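Local atomic coordinates of pyruvate-formate lyase-activating enzyme (Bacteroides vulgatus ATCC 8482, PDB entry 3CAN), a protein that is an activating enzyme of the radical SAM superfamily, represented here by a fragment with a parallel, TIM-barrel-like alpha/beta fold. Residues 83-88 / 95-100. Numbering follows the deposited sequence. Where two conformers were deposited one is given.
Sequences KNIRRV and YYIRIP
Tyr-95, at the start of strand 95-101, meets two residues of helix 79-90, Val-88 and Ile-85, placed one helical turn apart. Its CB lies 3.9 Å from Val-88 CG1, and the same methyl also reaches the CD2 side of the ring, approaching it obliquely. On the other side of the ring's long axis, CE1 comes within 4.0 Å of Ile-85 CG2, the two side chains crossing at about a right angle. A chi1 of 66° tucks the ring carbon CG over the main chain, and the ring lies across the helix axis, its CB and CD2 against Val-88 and its CE1 against Ile-85. Its hydroxyl is hydrogen-bonded to the carbonyl oxygen of Arg-124, which ties down the far end of the ring.

Two residues on, Ile-97 makes its contact through the end of its side chain. Its CD1 meets Ile-85 CD1 tip to tip at 3.8 Å and also lies in the plane of the Tyr-95 ring, at its edge. Ile-85 therefore packs against both strand residues, CG2 touching the tyrosine and CD1 the isoleucine. No hydrogen bond links the segments; the buried interface is wholly apolar.

The axes of segments 83-88 and 95-100 run nearly antiparallel, at 153°, and approach to 10.3 Å, as expected where a helix leads into the next strand of a parallel alpha/beta fold. Strand 95-101 lies between strands 57-61 and 128-133. Val-88 and Ile-85 also touch Leu-58 and Ile-60 of the former, while Phe-118 and Leu-119 of helix 109-121 continue the apolar layer beside Ile-85.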
# COMPACT_ATOMS: atom_id res chain seq x y z
N LYS A 83 16.02 1.40 16.70
CA LYS A 83 16.10 0.25 17.60
C LYS A 83 15.25 -0.92 17.10
O LYS A 83 15.69 -2.07 17.08
CB LYS A 83 15.65 0.66 19.00
CG LYS A 83 15.74 -0.44 20.02
CD LYS A 83 15.49 0.05 21.43
CE LYS A 83 16.66 0.86 21.97
NZ LYS A 83 16.54 2.31 21.66
N ASN A 84 14.02 -0.61 16.68
CA ASN A 84 13.10 -1.65 16.18
C ASN A 84 13.58 -2.32 14.90
O ASN A 84 13.41 -3.54 14.73
CB ASN A 84 11.71 -1.05 15.94
CG ASN A 84 10.93 -0.83 17.23
OD1 ASN A 84 11.34 -1.31 18.30
ND2 ASN A 84 9.85 -0.05 17.15
N ILE A 85 14.15 -1.54 14.00
CA ILE A 85 14.69 -2.10 12.78
C ILE A 85 15.83 -3.04 13.13
O ILE A 85 15.91 -4.15 12.62
CB ILE A 85 15.15 -1.02 11.77
CG1 ILE A 85 13.96 -0.15 11.33
CG2 ILE A 85 15.82 -1.68 10.59
CD1 ILE A 85 14.36 1.12 10.59
N ARG A 86 16.72 -2.60 14.03
CA ARG A 86 17.82 -3.47 14.45
C ARG A 86 17.29 -4.75 15.10
O ARG A 86 17.80 -5.83 14.83
CB ARG A 86 18.76 -2.74 15.41
CG ARG A 86 20.01 -3.54 15.77
CD ARG A 86 21.04 -2.65 16.48
NE ARG A 86 21.63 -1.68 15.56
CZ ARG A 86 22.57 -1.96 14.67
NH1 ARG A 86 23.08 -3.19 14.57
NH2 ARG A 86 23.02 -1.01 13.88
N ARG A 87 16.25 -4.63 15.92
CA ARG A 87 15.72 -5.82 16.61
C ARG A 87 15.18 -6.85 15.63
O ARG A 87 15.44 -8.05 15.78
CB ARG A 87 14.66 -5.46 17.65
CG ARG A 87 14.49 -6.58 18.67
CD ARG A 87 13.50 -6.25 19.75
NE ARG A 87 13.34 -7.39 20.67
CZ ARG A 87 14.15 -7.65 21.70
NH1 ARG A 87 13.92 -8.71 22.46
NH2 ARG A 87 15.18 -6.86 21.98
N VAL A 88 14.43 -6.40 14.63
CA VAL A 88 13.89 -7.30 13.62
C VAL A 88 15.01 -7.95 12.82
O VAL A 88 14.99 -9.17 12.56
CB VAL A 88 12.90 -6.56 12.71
CG1 VAL A 88 12.32 -7.50 11.67
CG2 VAL A 88 11.78 -5.93 13.57
N TYR A 95 11.59 -8.31 6.73
CA TYR A 95 11.02 -6.98 6.85
C TYR A 95 11.21 -6.17 5.57
O TYR A 95 12.17 -6.40 4.81
CB TYR A 95 11.60 -6.24 8.06
CG TYR A 95 13.09 -5.90 7.99
CD1 TYR A 95 13.51 -4.60 7.75
CD2 TYR A 95 14.05 -6.88 8.18
CE1 TYR A 95 14.86 -4.28 7.69
CE2 TYR A 95 15.42 -6.56 8.12
CZ TYR A 95 15.80 -5.27 7.87
OH TYR A 95 17.15 -4.97 7.81
N TYR A 96 10.30 -5.23 5.36
CA TYR A 96 10.40 -4.22 4.32
C TYR A 96 10.65 -2.88 4.99
O TYR A 96 10.10 -2.60 6.07
CB TYR A 96 9.09 -4.06 3.53
CG TYR A 96 8.66 -5.15 2.58
CD1 TYR A 96 9.30 -6.38 2.51
CD2 TYR A 96 7.53 -4.95 1.78
CE1 TYR A 96 8.84 -7.38 1.63
CE2 TYR A 96 7.08 -5.93 0.91
CZ TYR A 96 7.74 -7.13 0.84
OH TYR A 96 7.26 -8.09 -0.03
N ILE A 97 11.43 -2.04 4.33
CA ILE A 97 11.61 -0.65 4.73
C ILE A 97 10.92 0.25 3.71
O ILE A 97 11.12 0.09 2.51
CB ILE A 97 13.11 -0.28 4.83
CG1 ILE A 97 13.77 -1.07 5.96
CG2 ILE A 97 13.26 1.24 5.05
CD1 ILE A 97 13.36 -0.64 7.38
N ARG A 98 10.11 1.19 4.19
CA ARG A 98 9.48 2.17 3.34
C ARG A 98 10.02 3.56 3.63
O ARG A 98 10.13 3.96 4.79
CB ARG A 98 7.96 2.14 3.53
CG ARG A 98 7.37 0.80 3.17
CD ARG A 98 7.17 -0.06 4.39
NE ARG A 98 5.98 0.39 5.11
CZ ARG A 98 4.73 0.09 4.76
NH1 ARG A 98 4.49 -0.68 3.70
NH2 ARG A 98 3.71 0.56 5.48
N ILE A 99 10.38 4.29 2.58
CA ILE A 99 10.87 5.65 2.70
C ILE A 99 9.99 6.54 1.83
O ILE A 99 10.12 6.56 0.61
CB ILE A 99 12.34 5.77 2.29
CG1 ILE A 99 13.20 4.83 3.13
CG2 ILE A 99 12.82 7.26 2.43
CD1 ILE A 99 14.68 4.83 2.71
N PRO A 100 9.04 7.25 2.46
CA PRO A 100 8.30 8.26 1.72
C PRO A 100 9.31 9.33 1.35
O PRO A 100 9.97 9.86 2.23
CB PRO A 100 7.25 8.75 2.73
CG PRO A 100 7.19 7.67 3.78
CD PRO A 100 8.60 7.18 3.86